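Local atomic coordinates of epoxide hydrolase (Aspergillus niger, PDB entry 3G02), a protein that probably hydrolyses epoxides, adding water across the strained ring to give diols, and was evolved in the laboratory for enantioselectivity. Residues E229-S232 with A233-E237; G279-Y282 with L283-D287. The protein carries 9 engineered substitutions. One frame throughout, in Å; residues are numbered along the deposited sequence.

Both contacts are local ones at helix ends, but at opposite ends and in different surroundings. Contact 1 lies at the surface, where the loop after strand 209-214 turns into helix 233-248; it is built from backbone groups gripped by side chains, with a serine and a glutamate closing the first turn. Contact 2 is buried and covers the last turns of helix 271-284 and the chain leaving it. There the backbone bonds are accompanied by a lysine lying over an indole, a salt bridge and a shared water, and the second subunit takes part. The centres are 25 Å apart and the nearest atoms about 13 Å, so the two do not touch.

Contact 1 (E229-S232 with A233-E237); sequences ESLS and AAEKE
S232 and E235 hold each other by reciprocal bonds between side chain and backbone. S232 OG accepts from E235 N at 3.1 Å, and in return S232 N donates its N-H to E235 OE1 at 3.0 Å in a nearly straight bond (166°). The carboxylate oxygen is met on its anti side, with the donor standing somewhat out of the carboxylate plane. The serine hydroxyl owes its place to a chi1 of 71°, which sets OG between the backbone N and the carbonyl carbon and brings it to E235 N, with E235 CG 3.2 Å from OG. This exchange is a capping box: S232 is the N-cap of helix 233-248, and two backbone N-H groups, one just before the helix and one in its first turn, find side-chain acceptors. The backbone of the same serine is used as well, since K236 N bonds to S232 O at 2.8 Å and begins the regular helical pattern that E237 N to A233 O continues.

One residue back, L231 O receives K236 NZ at 2.7 Å, with the ammonium tilted from the carbonyl plane. The lysine chain runs extended as far as CE and bends only at chi4 (76°), which folds NZ back toward the loop. The L231 side chain points toward the helix and crosses that of E235 at about a right angle, with CB and CD2 each 3.8 Å from E235 OE1. Beyond them, P354 packs against both L231 and E235, and S356 and W357 of helix 355-358 cover the leucine, the one buried side chain here.

Contact 2 (G279-Y282 with L283-D287); sequences GEKY and LQWVD
K281 NZ has two close partners: E280 OE2 at 2.7 Å, a salt bridge in which the ammonium comes from above the carboxylate plane, and a water, also at 2.7 Å. That water accepts from W285 NE1 too, at 3.0 Å, lying in the indole plane at the ring edge. The lysine chain reaches this spot across the ring: K281 CB sits 3.7 Å from the centroid of the six-membered ring of W285, 9° off the normal, a CH-pi contact, and a bend at chi2 (-43°) carries the chain along that side, CG above CZ2 and CD just past the rim, 3.6 Å from CZ2. W285 N bonds back to K281 O, one of three i to i+4 bonds here, after L283 N to G279 O and Q284 N to E280 O. E280 CG lies 3.8 Å from Q284 NE2, the carboxylate and amide planes 38° apart; in the second subunit R259 and T262 hold the polar end of E280, and R259 that of Q284. Y282 stacks on F376. The W285 side chain is about 4 Å from that of H375, a predicted proton donor, which it meets edge-to-face, and about 5 Å from that of D193, the predicted nucleophile, so this helix end borders an alpha/beta-hydrolase active site.

Contact 1 (E229-S232 with A233-E237)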
# COMPACT_ATOMS: atom_id res chain seq x y z
N GLU A 229 19.53 -0.80 -26.58
CA GLU A 229 20.09 -1.60 -27.67
C GLU A 229 21.59 -1.81 -27.55
O GLU A 229 22.12 -2.82 -28.03
CB GLU A 229 19.78 -0.96 -29.03
CG GLU A 229 18.33 -1.10 -29.48
CD GLU A 229 17.39 -0.11 -28.81
OE1 GLU A 229 17.87 0.94 -28.32
OE2 GLU A 229 16.17 -0.38 -28.79
N SER A 230 22.28 -0.86 -26.93
CA SER A 230 23.73 -0.93 -26.76
C SER A 230 24.15 -1.85 -25.61
O SER A 230 25.34 -2.16 -25.46
CB SER A 230 24.31 0.47 -26.55
OG SER A 230 24.07 0.93 -25.23
N LEU A 231 23.19 -2.27 -24.80
CA LEU A 231 23.48 -3.07 -23.61
C LEU A 231 23.67 -4.54 -23.94
O LEU A 231 23.06 -5.05 -24.88
CB LEU A 231 22.37 -2.90 -22.57
CG LEU A 231 22.05 -1.47 -22.11
CD1 LEU A 231 20.93 -1.51 -21.08
CD2 LEU A 231 23.29 -0.77 -21.55
N SER A 232 24.50 -5.21 -23.15
CA SER A 232 24.71 -6.65 -23.29
C SER A 232 23.44 -7.42 -22.94
O SER A 232 22.53 -6.88 -22.31
CB SER A 232 25.87 -7.11 -22.40
OG SER A 232 25.51 -7.06 -21.03
N ALA A 233 23.37 -8.68 -23.37
CA ALA A 233 22.21 -9.53 -23.07
C ALA A 233 21.94 -9.59 -21.56
O ALA A 233 20.79 -9.49 -21.14
CB ALA A 233 22.42 -10.93 -23.63
N ALA A 234 23.01 -9.74 -20.78
CA ALA A 234 22.92 -9.75 -19.32
C ALA A 234 22.42 -8.41 -18.78
O ALA A 234 21.60 -8.38 -17.86
CB ALA A 234 24.28 -10.10 -18.70
N GLU A 235 22.92 -7.32 -19.35
CA GLU A 235 22.51 -5.98 -18.93
C GLU A 235 21.04 -5.71 -19.25
O GLU A 235 20.33 -5.08 -18.46
CB GLU A 235 23.42 -4.91 -19.52
CG GLU A 235 24.80 -4.87 -18.88
CD GLU A 235 25.79 -3.99 -19.61
OE1 GLU A 235 25.59 -3.72 -20.81
OE2 GLU A 235 26.79 -3.59 -18.98
N LYS A 236 20.58 -6.20 -20.40
CA LYS A 236 19.17 -6.13 -20.80
C LYS A 236 18.26 -6.89 -19.84
O LYS A 236 17.15 -6.44 -19.56
CB LYS A 236 18.96 -6.65 -22.22
CG LYS A 236 19.44 -5.72 -23.31
CD LYS A 236 18.82 -6.11 -24.64
CE LYS A 236 19.52 -5.42 -25.80
NZ LYS A 236 20.84 -6.06 -26.10
N GLU A 237 18.73 -8.04 -19.36
CA GLU A 237 18.00 -8.81 -18.36
C GLU A 237 17.83 -7.98 -17.09
O GLU A 237 16.75 -7.98 -16.48
CB GLU A 237 18.71 -10.13 -18.04
CG GLU A 237 18.60 -11.18 -19.14
CD GLU A 237 19.46 -12.41 -18.89
OE1 GLU A 237 20.27 -12.41 -17.93
OE2 GLU A 237 19.32 -13.39 -19.65

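Contact 2 (G279-Y282 with L283-D287)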
# COMPACT_ATOMS: atom_id res chain seq x y z
N GLY A 279 8.26 -7.93 5.92
CA GLY A 279 8.71 -9.29 5.65
C GLY A 279 8.66 -9.64 4.18
O GLY A 279 9.55 -10.34 3.68
N GLU A 280 7.64 -9.16 3.47
CA GLU A 280 7.55 -9.40 2.03
C GLU A 280 8.84 -8.98 1.34
O GLU A 280 9.33 -9.67 0.45
CB GLU A 280 6.38 -8.66 1.40
CG GLU A 280 6.17 -9.03 -0.06
CD GLU A 280 5.39 -7.98 -0.81
OE1 GLU A 280 4.22 -7.75 -0.47
OE2 GLU A 280 5.96 -7.39 -1.76
N LYS A 281 9.39 -7.84 1.77
CA LYS A 281 10.59 -7.30 1.14
C LYS A 281 11.85 -8.07 1.53
O LYS A 281 12.72 -8.30 0.70
CB LYS A 281 10.72 -5.80 1.40
CG LYS A 281 9.47 -4.98 1.01
CD LYS A 281 8.88 -5.40 -0.34
CE LYS A 281 7.75 -4.47 -0.77
NZ LYS A 281 7.08 -4.92 -2.04
N TYR A 282 11.94 -8.48 2.80
CA TYR A 282 13.05 -9.35 3.19
C TYR A 282 13.02 -10.70 2.47
O TYR A 282 14.06 -11.33 2.31
CB TYR A 282 13.12 -9.53 4.70
CG TYR A 282 13.77 -8.38 5.42
CD1 TYR A 282 15.16 -8.17 5.34
CD2 TYR A 282 13.02 -7.48 6.17
CE1 TYR A 282 15.77 -7.11 6.00
CE2 TYR A 282 13.62 -6.41 6.83
CZ TYR A 282 14.99 -6.23 6.74
OH TYR A 282 15.59 -5.17 7.39
N LEU A 283 11.84 -11.13 2.04
CA LEU A 283 11.72 -12.36 1.26
C LEU A 283 12.06 -12.15 -0.22
O LEU A 283 12.78 -12.96 -0.81
CB LEU A 283 10.31 -12.94 1.38
CG LEU A 283 9.91 -13.54 2.72
CD1 LEU A 283 8.44 -13.92 2.69
CD2 LEU A 283 10.77 -14.76 3.08
N GLN A 284 11.53 -11.09 -0.81
CA GLN A 284 11.62 -10.91 -2.26
C GLN A 284 12.90 -10.26 -2.75
O GLN A 284 13.30 -10.44 -3.90
CB GLN A 284 10.43 -10.09 -2.77
CG GLN A 284 9.08 -10.78 -2.60
CD GLN A 284 7.97 -10.09 -3.37
OE1 GLN A 284 8.16 -9.02 -3.96
NE2 GLN A 284 6.79 -10.70 -3.37
N TRP A 285 13.55 -9.48 -1.88
CA TRP A 285 14.63 -8.60 -2.31
C TRP A 285 16.02 -9.21 -2.21
O TRP A 285 16.99 -8.63 -2.69
CB TRP A 285 14.58 -7.31 -1.52
CG TRP A 285 13.45 -6.40 -1.88
CD1 TRP A 285 12.43 -6.65 -2.76
CD2 TRP A 285 13.20 -5.10 -1.34
NE1 TRP A 285 11.58 -5.56 -2.82
CE2 TRP A 285 12.03 -4.60 -1.95
CE3 TRP A 285 13.87 -4.30 -0.40
CZ2 TRP A 285 11.52 -3.33 -1.65
CZ3 TRP A 285 13.36 -3.05 -0.10
CH2 TRP A 285 12.19 -2.58 -0.72
N VAL A 286 16.12 -10.37 -1.57
CA VAL A 286 17.40 -11.05 -1.37
C VAL A 286 17.68 -12.07 -2.47
O VAL A 286 16.77 -12.47 -3.21
CB VAL A 286 17.48 -11.74 0.02
CG1 VAL A 286 17.38 -10.72 1.14
CG2 VAL A 286 16.40 -12.82 0.16
N ASP A 287 18.94 -12.47 -2.57
CA ASP A 287 19.32 -13.59 -3.42
C ASP A 287 19.03 -14.89 -2.65
O ASP A 287 18.01 -15.53 -2.89
CB ASP A 287 20.80 -13.48 -3.82
CG ASP A 287 21.25 -14.59 -4.75
OD1 ASP A 287 20.43 -15.46 -5.13
OD2 ASP A 287 22.44 -14.58 -5.11
O HOH W 1 8.88 -4.96 -4.08